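PDB 3B2Y: metallopeptidase containing co-catalytic metalloactive site from Shewanella denitrificans OS217, which is probably a zinc-type metallocarboxypeptidase or related hydrolase of the peptidase M14 family, here carrying a nickel ion in its metal site. Local coordinates for residues I17-S22 / W84-H88; L66-S72 / R100-L106; N128-L133 / T228-F233; S193-R197 / D219-F223. All blocks are in the same frame, centred on the assembly; numbering follows the deposited sequence.

Contact 2 is the buried member of the set, a parallel strand pair at one border of the mixed sheet, held by backbone hydrogen bonds and leucine and isoleucine side chains. Contact 4 reaches the strand at the other border of that sheet, with a helix meeting it through a modest interface of aliphatic carbons and one arginine. Contacts 1 and 3 are partly buried and rich in aromatic rings: contact 1 lays an N-terminal turn on helix 81-92, the connection between the strands of contact 2, while contact 3 ties a loop beside the metal to the start of helix 230-236. Phe230 of contact 3 touches Leu70, Ser72 and Leu106 of contact 2.

Contact 1 (I17-S22 / W84-H88); sequences IFNCQS and WGMLH
Phe18 and Trp84 both turn their rings beside their own backbone N (chi1 near -65° in each), and from these starting points the two side chains run antiparallel alongside one another. The phenyl ring comes to lie with Trp84 CE3 over one face, offset toward the rim, at 3.5 Å from Phe18 CG. Because the planes are inclined by 43°, the pair is neither a parallel stack nor an edge-to-face one. Ile17 CG2 lies over the opposite face of the phenyl ring. The far end of Phe18 continues onto the helix, with CE1 3.8 Å from Leu87 CG and CZ close to the backbone of His88. Ile17 lies roughly perpendicular to His88, its CD1 4.0 Å from His88 CD2, and His88 ND1 is bonded to Ser261.

Farther along, Cys20 SG approaches the indole obliquely, 3.6 Å from Trp84 CH2, a sulfur-aromatic contact. The indole's polar edge is satisfied by the backbone: Trp84 NE1 donates to Ser22 O at 2.9 Å with an N-H...O angle of 166°. The acceptor lies in the indole plane, whereas the donor is tilted from the carbonyl plane. Asn19 and Cys20 form a G1 beta bulge opposite Ser15, which carries the chain round between Phe18 and Cys20. Phe28 meets Trp84 edge-to-face, adding to the aromatic surroundings. The chemistry is therefore mainly apolar, with one nearly straight bond satisfying the buried indole N-H and helping to fix how the ring is turned beneath the N-terminal turn.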
loop_
_atom_site.group_PDB
_atom_site.type_symbol
_atom_site.label_atom_id
_atom_site.label_comp_id
_atom_site.label_asym_id
_atom_site.label_seq_id
_atom_site.Cartn_x
_atom_site.Cartn_y
_atom_site.Cartn_z
ATOM N N ILE A 17 7.590 -16.173 -8.119
ATOM C CA ILE A 17 7.301 -16.400 -6.706
ATOM C C ILE A 17 5.924 -17.035 -6.592
ATOM O O ILE A 17 5.756 -18.009 -5.858
ATOM C CB ILE A 17 7.324 -15.083 -5.870
ATOM C CG1 ILE A 17 8.741 -14.443 -5.826
ATOM C CG2 ILE A 17 6.721 -15.304 -4.449
ATOM C CD1 ILE A 17 8.814 -13.040 -5.146
ATOM N N PHE A 18 4.951 -16.504 -7.341
ATOM C CA PHE A 18 3.560 -16.953 -7.205
ATOM C C PHE A 18 3.117 -17.909 -8.315
ATOM O O PHE A 18 2.022 -18.485 -8.258
ATOM C CB PHE A 18 2.642 -15.745 -7.010
ATOM C CG PHE A 18 2.918 -14.998 -5.730
ATOM C CD1 PHE A 18 2.469 -15.506 -4.509
ATOM C CD2 PHE A 18 3.660 -13.836 -5.741
ATOM C CE1 PHE A 18 2.747 -14.846 -3.319
ATOM C CE2 PHE A 18 3.953 -13.170 -4.573
ATOM C CZ PHE A 18 3.493 -13.663 -3.358
ATOM N N ASN A 19 3.986 -18.103 -9.295
ATOM C CA ASN A 19 3.718 -18.939 -10.465
ATOM C C ASN A 19 2.429 -18.567 -11.164
ATOM O O ASN A 19 1.615 -19.429 -11.515
ATOM C CB ASN A 19 3.716 -20.429 -10.089
ATOM C CG ASN A 19 3.803 -21.335 -11.305
ATOM O OD1 ASN A 19 4.217 -20.909 -12.403
ATOM N ND2 ASN A 19 3.427 -22.607 -11.120
ATOM N N CYS A 20 2.217 -17.270 -11.352
ATOM C CA CYS A 20 1.055 -16.838 -12.069
ATOM C C CYS A 20 1.292 -15.473 -12.646
ATOM O O CYS A 20 2.315 -14.859 -12.394
ATOM C CB CYS A 20 -0.130 -16.806 -11.102
ATOM S SG CYS A 20 0.028 -15.630 -9.795
ATOM N N GLN A 21 0.332 -15.002 -13.422
ATOM C CA GLN A 21 0.347 -13.651 -13.903
ATOM C C GLN A 21 -0.113 -12.674 -12.846
ATOM O O GLN A 21 -0.937 -12.988 -11.940
ATOM C CB GLN A 21 -0.579 -13.537 -15.109
ATOM C CG GLN A 21 -0.250 -12.367 -16.010
ATOM C CD GLN A 21 -0.741 -12.633 -17.476
ATOM O OE1 GLN A 21 0.044 -13.002 -18.326
ATOM N NE2 GLN A 21 -2.030 -12.453 -17.726
ATOM N N SER A 22 0.386 -11.452 -12.974
ATOM C CA SER A 22 0.145 -10.441 -12.009
ATOM C C SER A 22 -1.304 -10.009 -11.809
ATOM O O SER A 22 -1.620 -9.430 -10.792
ATOM C CB SER A 22 1.046 -9.224 -12.273
ATOM O OG SER A 22 0.836 -8.649 -13.515
ATOM N N TRP A 84 0.713 -8.164 -4.326
ATOM C CA TRP A 84 1.522 -9.398 -4.266
ATOM C C TRP A 84 2.687 -9.277 -3.237
ATOM O O TRP A 84 3.046 -10.269 -2.606
ATOM C CB TRP A 84 2.049 -9.853 -5.641
ATOM C CG TRP A 84 0.977 -10.270 -6.593
ATOM C CD1 TRP A 84 0.482 -9.547 -7.588
ATOM C CD2 TRP A 84 0.287 -11.514 -6.598
ATOM N NE1 TRP A 84 -0.483 -10.248 -8.266
ATOM C CE2 TRP A 84 -0.618 -11.478 -7.677
ATOM C CE3 TRP A 84 0.343 -12.666 -5.793
ATOM C CZ2 TRP A 84 -1.495 -12.504 -7.924
ATOM C CZ3 TRP A 84 -0.510 -13.718 -6.066
ATOM C CH2 TRP A 84 -1.396 -13.648 -7.155
ATOM N N GLY A 85 3.239 -8.059 -3.099
ATOM C CA GLY A 85 4.232 -7.722 -2.066
ATOM C C GLY A 85 3.681 -7.996 -0.684
ATOM O O GLY A 85 4.363 -8.599 0.167
HETATM N N MSE A 86 2.427 -7.620 -0.453
HETATM C CA MSE A 86 1.810 -7.907 0.839
HETATM C C MSE A 86 1.625 -9.378 1.113
HETATM O O MSE A 86 1.804 -9.838 2.221
HETATM C CB MSE A 86 0.485 -7.178 0.978
HETATM C CG MSE A 86 0.093 -7.023 2.467
HETATM SE SE MSE A 86 -1.560 -6.008 2.626
HETATM C CE MSE A 86 -0.941 -4.442 1.544
ATOM N N LEU A 87 1.216 -10.127 0.103
ATOM C CA LEU A 87 1.094 -11.562 0.227
ATOM C C LEU A 87 2.427 -12.237 0.559
ATOM O O LEU A 87 2.472 -13.183 1.372
ATOM C CB LEU A 87 0.456 -12.133 -1.033
ATOM C CG LEU A 87 -0.002 -13.566 -1.074
ATOM C CD1 LEU A 87 -0.836 -13.922 0.160
ATOM C CD2 LEU A 87 -0.820 -13.693 -2.352
ATOM N N HIS A 88 3.518 -11.750 -0.042
ATOM C CA HIS A 88 4.868 -12.237 0.224
ATOM C C HIS A 88 5.246 -11.943 1.687
ATOM O O HIS A 88 5.712 -12.814 2.419
ATOM C CB HIS A 88 5.857 -11.548 -0.757
ATOM C CG HIS A 88 7.266 -12.045 -0.667
ATOM N ND1 HIS A 88 8.228 -11.398 0.087
ATOM C CD2 HIS A 88 7.876 -13.120 -1.215
ATOM C CE1 HIS A 88 9.372 -12.055 -0.010
ATOM N NE2 HIS A 88 9.185 -13.104 -0.791
#

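Contact 2 (L66-S72 / R100-L106); sequences LPSLLIS and RVNLSLL
Leu66 is set roughly perpendicular to Asn102, its two methyls reaching over the chain just before strand 102-106: CD2 lies 3.6 Å from Arg100 O and CD1 3.8 Å from Val101 N. An alanine at Leu66 would remove both methyls and would probably leave the backbone at Arg100 and Val101 uncovered, with a gap beside the Asn102 amide. That amide belongs to a polar corner, where a water donates to Leu66 O, though its very short approach to Ser68 OG is doubtful; Asn102 ND2 is bonded to Arg63 O.

Beyond the corner, Leu69 and Val101 cross nearly perpendicularly, Leu69 CD1 touching Val101 CG2 at 3.7 Å. On the same face Ile71 runs beside Leu105, both pointing the same way, with Ile71 CB 4.0 Å from Leu105 CD2, while Ile71 CD1 also meets Leu103 CD1 at 3.9 Å. The other face carries Leu70, whose CD1 turns to Ser104 CB at 3.7 Å. Five backbone hydrogen bonds fix this register, among them Ser104 N to Leu69 O at 2.7 Å. The strand axes are 19° apart in direction, as expected of parallel neighbours with a slight twist.

Strands 68-73 and 102-106 with helix 81-92 form a beta-alpha-beta unit. Helices 81-92 and 253-271 cover the Leu69 and Ile71 face, Phe230 of helix 230-236 meets Leu70 on the other, and strand 165-172 pairs along the far side of strand 68-73.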
loop_
_atom_site.group_PDB
_atom_site.type_symbol
_atom_site.label_atom_id
_atom_site.label_comp_id
_atom_site.label_asym_id
_atom_site.label_seq_id
_atom_site.Cartn_x
_atom_site.Cartn_y
_atom_site.Cartn_z
ATOM N N LEU A 66 -0.919 -1.420 22.452
ATOM C CA LEU A 66 -0.076 -1.794 21.296
ATOM C C LEU A 66 -0.270 -0.736 20.203
ATOM O O LEU A 66 -1.360 -0.180 20.107
ATOM C CB LEU A 66 -0.445 -3.174 20.749
ATOM C CG LEU A 66 -0.343 -4.409 21.664
ATOM C CD1 LEU A 66 -0.796 -5.654 20.880
ATOM C CD2 LEU A 66 1.103 -4.550 22.257
ATOM N N PRO A 67 0.791 -0.411 19.414
ATOM C CA PRO A 67 0.540 0.536 18.359
ATOM C C PRO A 67 -0.378 -0.042 17.279
ATOM O O PRO A 67 -0.447 -1.261 17.075
ATOM C CB PRO A 67 1.942 0.839 17.813
ATOM C CG PRO A 67 2.758 -0.388 18.161
ATOM C CD PRO A 67 2.199 -0.855 19.445
ATOM N N SER A 68 -1.071 0.847 16.592
ATOM C CA SER A 68 -1.996 0.457 15.540
ATOM C C SER A 68 -1.431 0.969 14.230
ATOM O O SER A 68 -1.240 2.157 14.051
ATOM C CB SER A 68 -3.390 1.043 15.761
ATOM O OG SER A 68 -4.011 0.532 16.948
ATOM N N LEU A 69 -1.186 0.031 13.324
ATOM C CA LEU A 69 -0.554 0.314 12.053
ATOM C C LEU A 69 -1.454 -0.293 10.980
ATOM O O LEU A 69 -2.095 -1.347 11.211
ATOM C CB LEU A 69 0.821 -0.309 11.915
ATOM C CG LEU A 69 1.882 -0.026 12.956
ATOM C CD1 LEU A 69 3.142 -0.833 12.573
ATOM C CD2 LEU A 69 2.179 1.450 13.100
ATOM N N LEU A 70 -1.518 0.403 9.877
ATOM C CA LEU A 70 -2.227 0.022 8.688
ATOM C C LEU A 70 -1.255 -0.073 7.525
ATOM O O LEU A 70 -0.491 0.837 7.280
ATOM C CB LEU A 70 -3.332 1.038 8.411
ATOM C CG LEU A 70 -4.165 0.826 7.131
ATOM C CD1 LEU A 70 -4.918 -0.515 7.212
ATOM C CD2 LEU A 70 -5.136 2.026 6.940
ATOM N N ILE A 71 -1.355 -1.129 6.720
ATOM C CA ILE A 71 -0.666 -1.214 5.437
ATOM C C ILE A 71 -1.749 -1.472 4.373
ATOM O O ILE A 71 -2.659 -2.297 4.577
ATOM C CB ILE A 71 0.361 -2.399 5.369
ATOM C CG1 ILE A 71 1.396 -2.285 6.480
ATOM C CG2 ILE A 71 1.112 -2.436 4.031
ATOM C CD1 ILE A 71 2.199 -3.598 6.660
ATOM N N SER A 72 -1.704 -0.652 3.330
ATOM C CA SER A 72 -2.635 -0.734 2.246
ATOM C C SER A 72 -1.914 -0.810 0.908
ATOM O O SER A 72 -0.775 -0.384 0.741
ATOM C CB SER A 72 -3.571 0.476 2.260
ATOM O OG SER A 72 -2.820 1.685 2.092
ATOM N N ARG A 100 2.631 -7.721 19.535
ATOM C CA ARG A 100 3.254 -6.434 19.787
ATOM C C ARG A 100 2.696 -5.293 18.975
ATOM O O ARG A 100 3.052 -4.151 19.229
ATOM C CB ARG A 100 4.772 -6.520 19.689
ATOM C CG ARG A 100 5.383 -6.459 18.357
ATOM C CD ARG A 100 6.906 -6.290 18.544
ATOM N NE ARG A 100 7.515 -6.088 17.241
ATOM C CZ ARG A 100 7.723 -7.058 16.355
ATOM N NH1 ARG A 100 7.478 -8.329 16.663
ATOM N NH2 ARG A 100 8.248 -6.770 15.180
ATOM N N VAL A 101 1.764 -5.588 18.064
ATOM C CA VAL A 101 1.191 -4.562 17.196
ATOM C C VAL A 101 -0.217 -4.921 16.758
ATOM O O VAL A 101 -0.525 -6.098 16.477
ATOM C CB VAL A 101 2.137 -4.275 15.994
ATOM C CG1 VAL A 101 2.274 -5.514 15.127
ATOM C CG2 VAL A 101 1.667 -3.039 15.140
ATOM N N ASN A 102 -1.092 -3.924 16.708
ATOM C CA ASN A 102 -2.405 -4.120 16.065
ATOM C C ASN A 102 -2.190 -3.828 14.601
ATOM O O ASN A 102 -2.169 -2.683 14.203
ATOM C CB ASN A 102 -3.436 -3.188 16.673
ATOM C CG ASN A 102 -3.621 -3.409 18.141
ATOM O OD1 ASN A 102 -3.811 -4.552 18.584
ATOM N ND2 ASN A 102 -3.630 -2.310 18.915
ATOM N N LEU A 103 -1.905 -4.842 13.811
ATOM C CA LEU A 103 -1.603 -4.603 12.380
ATOM C C LEU A 103 -2.887 -4.809 11.596
ATOM O O LEU A 103 -3.583 -5.817 11.776
ATOM C CB LEU A 103 -0.479 -5.500 11.861
ATOM C CG LEU A 103 0.001 -5.321 10.393
ATOM C CD1 LEU A 103 0.406 -3.858 10.124
ATOM C CD2 LEU A 103 1.189 -6.187 10.094
ATOM N N SER A 104 -3.239 -3.790 10.827
ATOM C CA SER A 104 -4.379 -3.866 9.902
ATOM C C SER A 104 -3.878 -3.877 8.477
ATOM O O SER A 104 -2.876 -3.264 8.181
ATOM C CB SER A 104 -5.295 -2.713 10.214
ATOM O OG SER A 104 -5.852 -2.852 11.552
ATOM N N LEU A 105 -4.555 -4.632 7.608
ATOM C CA LEU A 105 -4.125 -4.832 6.205
ATOM C C LEU A 105 -5.301 -4.606 5.240
ATOM O O LEU A 105 -6.400 -5.035 5.498
ATOM C CB LEU A 105 -3.603 -6.247 6.042
ATOM C CG LEU A 105 -2.470 -6.652 6.969
ATOM C CD1 LEU A 105 -2.302 -8.160 6.943
ATOM C CD2 LEU A 105 -1.210 -5.915 6.563
ATOM N N LEU A 106 -5.090 -3.793 4.235
ATOM C CA LEU A 106 -6.073 -3.440 3.190
ATOM C C LEU A 106 -5.369 -3.763 1.842
ATOM O O LEU A 106 -4.803 -2.917 1.189
ATOM C CB LEU A 106 -6.478 -1.969 3.369
ATOM C CG LEU A 106 -7.645 -1.333 2.676
ATOM C CD1 LEU A 106 -8.964 -1.955 3.183
ATOM C CD2 LEU A 106 -7.635 0.150 3.052
HETATM O O HOH W 1 -3.627 0.904 19.320
#

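Contact 3 (N128-L133 / T228-F233); sequences NRGFTL and TSFEAF
Asn128 and Phe230 meet where a loop near the metal site joins the N-terminus of helix 230-236, a helix whose N-cap is Ser229. Asn128 OD1 accepts from Phe230 N at 3.1 Å; the bond is straight at hydrogen (171°), although the donor stands above the carbonyl plane of the amide and off its lone pairs. Phe131 supplies the apolar half of the joint. Phe230 turns an edge toward one face of the Phe131 ring, the planes 64° apart and the centroids separated by 5.6 Å, while Phe230 CB makes a CH-pi contact over that ring. At its root, Phe131 CB touches Phe233 CB at 3.5 Å, one helical turn farther on. The Phe233 ring extends obliquely along the 132-133 backbone, with CE1 3.8 Å from Leu133 N.

The next layer sets these groups in place. Phe131 N donates to Thr228 O at 2.7 Å, which holds the loop against the residue preceding the cap and brings that oxygen to the edge of the Phe131 ring. Ser229 OG caps the helix by accepting from Ala232 N and is also bonded to Asp227. Helix 146-152 adds Leu152 against Phe131 and Phe233. Toward the metal, Asn128 touches His76 and His170, both nickel ligands, and its side chain is about 6 Å from the ion, so the loop lies in the immediate surroundings of the site. Gly130, whose positive phi (89°) would press a CB against the preceding carbonyl oxygen, gives its N-H to Thr228 OG1 at 2.8 Å.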
loop_
_atom_site.group_PDB
_atom_site.type_symbol
_atom_site.label_atom_id
_atom_site.label_comp_id
_atom_site.label_asym_id
_atom_site.label_seq_id
_atom_site.Cartn_x
_atom_site.Cartn_y
_atom_site.Cartn_z
ATOM N N ASN A 128 -7.404 6.582 -5.599
ATOM C CA ASN A 128 -6.581 7.270 -4.623
ATOM C C ASN A 128 -6.725 8.776 -4.682
ATOM O O ASN A 128 -5.792 9.528 -4.410
ATOM C CB ASN A 128 -5.129 6.854 -4.795
ATOM C CG ASN A 128 -4.307 7.101 -3.546
ATOM O OD1 ASN A 128 -4.836 7.071 -2.423
ATOM N ND2 ASN A 128 -3.059 7.519 -3.752
ATOM N N ARG A 129 -7.877 9.230 -5.111
ATOM C CA ARG A 129 -8.093 10.670 -5.128
ATOM C C ARG A 129 -9.361 11.068 -4.419
ATOM O O ARG A 129 -10.234 10.291 -4.252
ATOM C CB ARG A 129 -8.139 11.214 -6.562
ATOM C CG ARG A 129 -6.892 10.962 -7.348
ATOM C CD ARG A 129 -6.530 12.122 -8.250
ATOM N NE ARG A 129 -5.112 12.089 -8.613
ATOM C CZ ARG A 129 -4.594 12.662 -9.698
ATOM N NH1 ARG A 129 -5.385 13.322 -10.549
ATOM N NH2 ARG A 129 -3.277 12.577 -9.937
ATOM N N GLY A 130 -9.453 12.322 -4.030
ATOM C CA GLY A 130 -10.698 12.841 -3.502
ATOM C C GLY A 130 -10.938 12.726 -2.018
ATOM O O GLY A 130 -12.083 13.008 -1.570
ATOM N N PHE A 131 -9.929 12.307 -1.232
ATOM C CA PHE A 131 -10.206 12.052 0.191
ATOM C C PHE A 131 -9.975 13.325 0.947
ATOM O O PHE A 131 -8.868 13.909 0.909
ATOM C CB PHE A 131 -9.325 10.966 0.800
ATOM C CG PHE A 131 -9.494 9.582 0.179
ATOM C CD1 PHE A 131 -8.762 9.200 -0.938
ATOM C CD2 PHE A 131 -10.396 8.644 0.724
ATOM C CE1 PHE A 131 -8.916 7.897 -1.483
ATOM C CE2 PHE A 131 -10.534 7.361 0.176
ATOM C CZ PHE A 131 -9.827 7.001 -0.935
ATOM N N THR A 132 -11.046 13.784 1.554
ATOM C CA THR A 132 -11.075 15.009 2.333
ATOM C C THR A 132 -12.133 14.932 3.434
ATOM O O THR A 132 -12.099 15.745 4.321
ATOM C CB THR A 132 -11.246 16.289 1.482
ATOM O OG1 THR A 132 -12.576 16.365 1.010
ATOM C CG2 THR A 132 -10.376 16.289 0.302
ATOM N N LEU A 133 -12.981 13.896 3.387
ATOM C CA LEU A 133 -14.348 13.814 3.934
ATOM C C LEU A 133 -14.510 12.658 4.916
ATOM O O LEU A 133 -14.759 12.814 6.089
ATOM C CB LEU A 133 -15.354 13.523 2.829
ATOM C CG LEU A 133 -15.209 13.825 1.338
ATOM C CD1 LEU A 133 -14.024 13.195 0.757
ATOM C CD2 LEU A 133 -16.439 13.358 0.609
ATOM N N THR A 228 -4.953 14.943 -2.169
ATOM C CA THR A 228 -6.233 14.339 -1.731
ATOM C C THR A 228 -6.208 12.800 -1.668
ATOM O O THR A 228 -7.246 12.142 -1.766
ATOM C CB THR A 228 -7.442 14.760 -2.602
ATOM O OG1 THR A 228 -7.348 14.175 -3.917
ATOM C CG2 THR A 228 -7.562 16.254 -2.663
ATOM N N SER A 229 -5.029 12.261 -1.459
ATOM C CA SER A 229 -4.790 10.842 -1.414
ATOM C C SER A 229 -5.289 10.283 -0.081
ATOM O O SER A 229 -5.525 11.020 0.904
ATOM C CB SER A 229 -3.294 10.575 -1.522
ATOM O OG SER A 229 -2.631 11.085 -0.370
ATOM N N PHE A 230 -5.427 8.974 -0.050
ATOM C CA PHE A 230 -5.872 8.257 1.133
ATOM C C PHE A 230 -4.900 8.503 2.301
ATOM O O PHE A 230 -5.296 8.840 3.387
ATOM C CB PHE A 230 -5.850 6.772 0.785
ATOM C CG PHE A 230 -6.255 5.842 1.898
ATOM C CD1 PHE A 230 -7.517 5.859 2.381
ATOM C CD2 PHE A 230 -5.373 4.852 2.351
ATOM C CE1 PHE A 230 -7.928 4.948 3.407
ATOM C CE2 PHE A 230 -5.760 3.908 3.323
ATOM C CZ PHE A 230 -7.061 3.959 3.850
ATOM N N GLU A 231 -3.615 8.390 2.011
ATOM C CA GLU A 231 -2.563 8.573 3.025
ATOM C C GLU A 231 -2.552 10.006 3.579
ATOM O O GLU A 231 -2.371 10.198 4.773
ATOM C CB GLU A 231 -1.202 8.074 2.481
ATOM C CG GLU A 231 -0.711 8.739 1.182
ATOM C CD GLU A 231 -1.207 8.096 -0.130
ATOM O OE1 GLU A 231 -2.242 7.393 -0.165
ATOM O OE2 GLU A 231 -0.539 8.339 -1.155
ATOM N N ALA A 232 -2.693 11.024 2.758
ATOM C CA ALA A 232 -2.709 12.403 3.298
ATOM C C ALA A 232 -3.935 12.623 4.168
ATOM O O ALA A 232 -3.871 13.324 5.193
ATOM C CB ALA A 232 -2.636 13.462 2.182
ATOM N N PHE A 233 -5.059 12.097 3.717
ATOM C CA PHE A 233 -6.317 12.048 4.496
ATOM C C PHE A 233 -6.103 11.446 5.902
ATOM O O PHE A 233 -6.501 12.019 6.917
ATOM C CB PHE A 233 -7.403 11.220 3.760
ATOM C CG PHE A 233 -8.619 10.995 4.579
ATOM C CD1 PHE A 233 -9.513 12.045 4.791
ATOM C CD2 PHE A 233 -8.881 9.749 5.210
ATOM C CE1 PHE A 233 -10.649 11.859 5.608
ATOM C CE2 PHE A 233 -10.012 9.564 6.032
ATOM C CZ PHE A 233 -10.920 10.615 6.195
#

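Contact 4 (S193-R197 / D219-F223); sequences SLGLR and DGVIF
Helix 191-201 packs against strand 221-223, a border strand of the mixed sheet, through Arg197 and Val221, with the axes of the short segments 9.9 Å apart and running in roughly opposed directions (152°). Only 218 Å² is buried in total, in keeping with an interface made by few side chains. Arg197 is its main element. Its first two bonds are extended, with CG set opposite the backbone N (chi1 175°), and a bend at chi3 (69°) then swings the guanidinium back alongside Asp219. Val221 CG2 lies against the aliphatic part of the arginine, 4.1 Å from both Arg197 CB and Arg197 CD. Leu194 CD2 sits over one face of the guanidinium and is 4.4 Å from Val221 CG2.

Arg197 NH1 appears to donate to Asp219 O at 3.2 Å, but that oxygen is too close to a neighbour in the model, and its position is correspondingly doubtful. The Asp219 carboxylate forms no salt bridge with the arginine: Arg197 NH1 and Asp219 OD2 are 4.7 Å apart, so any attraction between the charges is probably long-range and weak. With an alanine in place of Arg197, Val221 CG2 would keep its CB neighbour but would probably lose the CD it packs on, opening a gap beside the turn at Asp219 and Gly220.

A helical turn earlier, Ser193 OG comes within 4.1 Å of Phe223 CE1, but its polar partners are Glu184 and Ser182. Phe223 also touches Ser182 of strand 179-183, whose backbone pairs with Gly220 and Ile222, making strand 221-223 the border strand, paired on one side with 179-183, while helix 191-201 packs on the Val221 and Phe223 face.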
loop_
_atom_site.group_PDB
_atom_site.type_symbol
_atom_site.label_atom_id
_atom_site.label_comp_id
_atom_site.label_asym_id
_atom_site.label_seq_id
_atom_site.Cartn_x
_atom_site.Cartn_y
_atom_site.Cartn_z
ATOM N N SER A 193 11.383 8.065 7.703
ATOM C CA SER A 193 11.440 8.298 6.234
ATOM C C SER A 193 12.720 7.678 5.644
ATOM O O SER A 193 12.690 7.001 4.620
ATOM C CB SER A 193 11.435 9.805 5.906
ATOM O OG SER A 193 10.330 10.486 6.471
ATOM N N LEU A 194 13.828 7.896 6.325
ATOM C CA LEU A 194 15.133 7.511 5.811
ATOM C C LEU A 194 15.367 5.995 5.879
ATOM O O LEU A 194 15.984 5.432 4.980
ATOM C CB LEU A 194 16.226 8.316 6.513
ATOM C CG LEU A 194 16.142 9.847 6.371
ATOM C CD1 LEU A 194 17.275 10.541 7.076
ATOM C CD2 LEU A 194 16.078 10.265 4.890
ATOM N N GLY A 195 14.831 5.347 6.912
ATOM C CA GLY A 195 14.784 3.883 7.022
ATOM C C GLY A 195 14.017 3.227 5.880
ATOM O O GLY A 195 14.459 2.234 5.306
ATOM N N LEU A 196 12.870 3.798 5.529
ATOM C CA LEU A 196 12.097 3.319 4.376
ATOM C C LEU A 196 12.834 3.526 3.072
ATOM O O LEU A 196 12.900 2.647 2.240
ATOM C CB LEU A 196 10.718 3.987 4.316
ATOM C CG LEU A 196 9.748 3.462 5.392
ATOM C CD1 LEU A 196 8.514 4.364 5.549
ATOM C CD2 LEU A 196 9.329 2.018 5.116
ATOM N N ARG A 197 13.377 4.709 2.900
ATOM C CA ARG A 197 14.170 4.965 1.725
ATOM C C ARG A 197 15.310 3.965 1.598
ATOM O O ARG A 197 15.488 3.349 0.543
ATOM C CB ARG A 197 14.739 6.346 1.777
ATOM C CG ARG A 197 15.664 6.560 0.614
ATOM C CD ARG A 197 16.471 7.725 0.823
ATOM N NE ARG A 197 17.420 7.542 1.887
ATOM C CZ ARG A 197 18.023 8.555 2.479
ATOM N NH1 ARG A 197 17.740 9.795 2.109
ATOM N NH2 ARG A 197 18.885 8.330 3.453
ATOM N N ASP A 219 16.943 13.130 -2.414
ATOM C CA ASP A 219 17.572 11.959 -1.835
ATOM C C ASP A 219 16.501 10.831 -1.762
ATOM O O ASP A 219 16.464 10.081 -0.802
ATOM C CB ASP A 219 18.192 12.263 -0.444
ATOM C CG ASP A 219 19.383 13.280 -0.492
ATOM O OD1 ASP A 219 19.955 13.555 -1.581
ATOM O OD2 ASP A 219 19.765 13.799 0.588
ATOM N N GLY A 220 15.662 10.708 -2.777
ATOM C CA GLY A 220 14.654 9.650 -2.839
ATOM C C GLY A 220 13.420 9.793 -1.940
ATOM O O GLY A 220 12.678 8.860 -1.803
ATOM N N VAL A 221 13.234 10.955 -1.322
ATOM C CA VAL A 221 12.126 11.240 -0.429
ATOM C C VAL A 221 11.377 12.459 -0.948
ATOM O O VAL A 221 12.011 13.419 -1.422
ATOM C CB VAL A 221 12.631 11.486 1.003
ATOM C CG1 VAL A 221 11.481 11.908 1.917
ATOM C CG2 VAL A 221 13.272 10.194 1.539
ATOM N N ILE A 222 10.042 12.362 -0.974
ATOM C CA ILE A 222 9.167 13.536 -1.118
ATOM C C ILE A 222 8.476 13.744 0.231
ATOM O O ILE A 222 7.738 12.871 0.684
ATOM C CB ILE A 222 8.121 13.307 -2.230
ATOM C CG1 ILE A 222 8.792 13.277 -3.604
ATOM C CG2 ILE A 222 6.987 14.367 -2.187
ATOM C CD1 ILE A 222 8.169 12.142 -4.523
ATOM N N PHE A 223 8.700 14.894 0.859
ATOM C CA PHE A 223 8.322 15.049 2.255
ATOM C C PHE A 223 7.144 16.009 2.502
ATOM O O PHE A 223 7.168 17.170 2.104
ATOM C CB PHE A 223 9.547 15.514 3.027
ATOM C CG PHE A 223 9.363 15.526 4.508
ATOM C CD1 PHE A 223 9.125 14.362 5.190
ATOM C CD2 PHE A 223 9.496 16.718 5.231
ATOM C CE1 PHE A 223 8.986 14.359 6.570
ATOM C CE2 PHE A 223 9.349 16.714 6.607
ATOM C CZ PHE A 223 9.079 15.511 7.262
#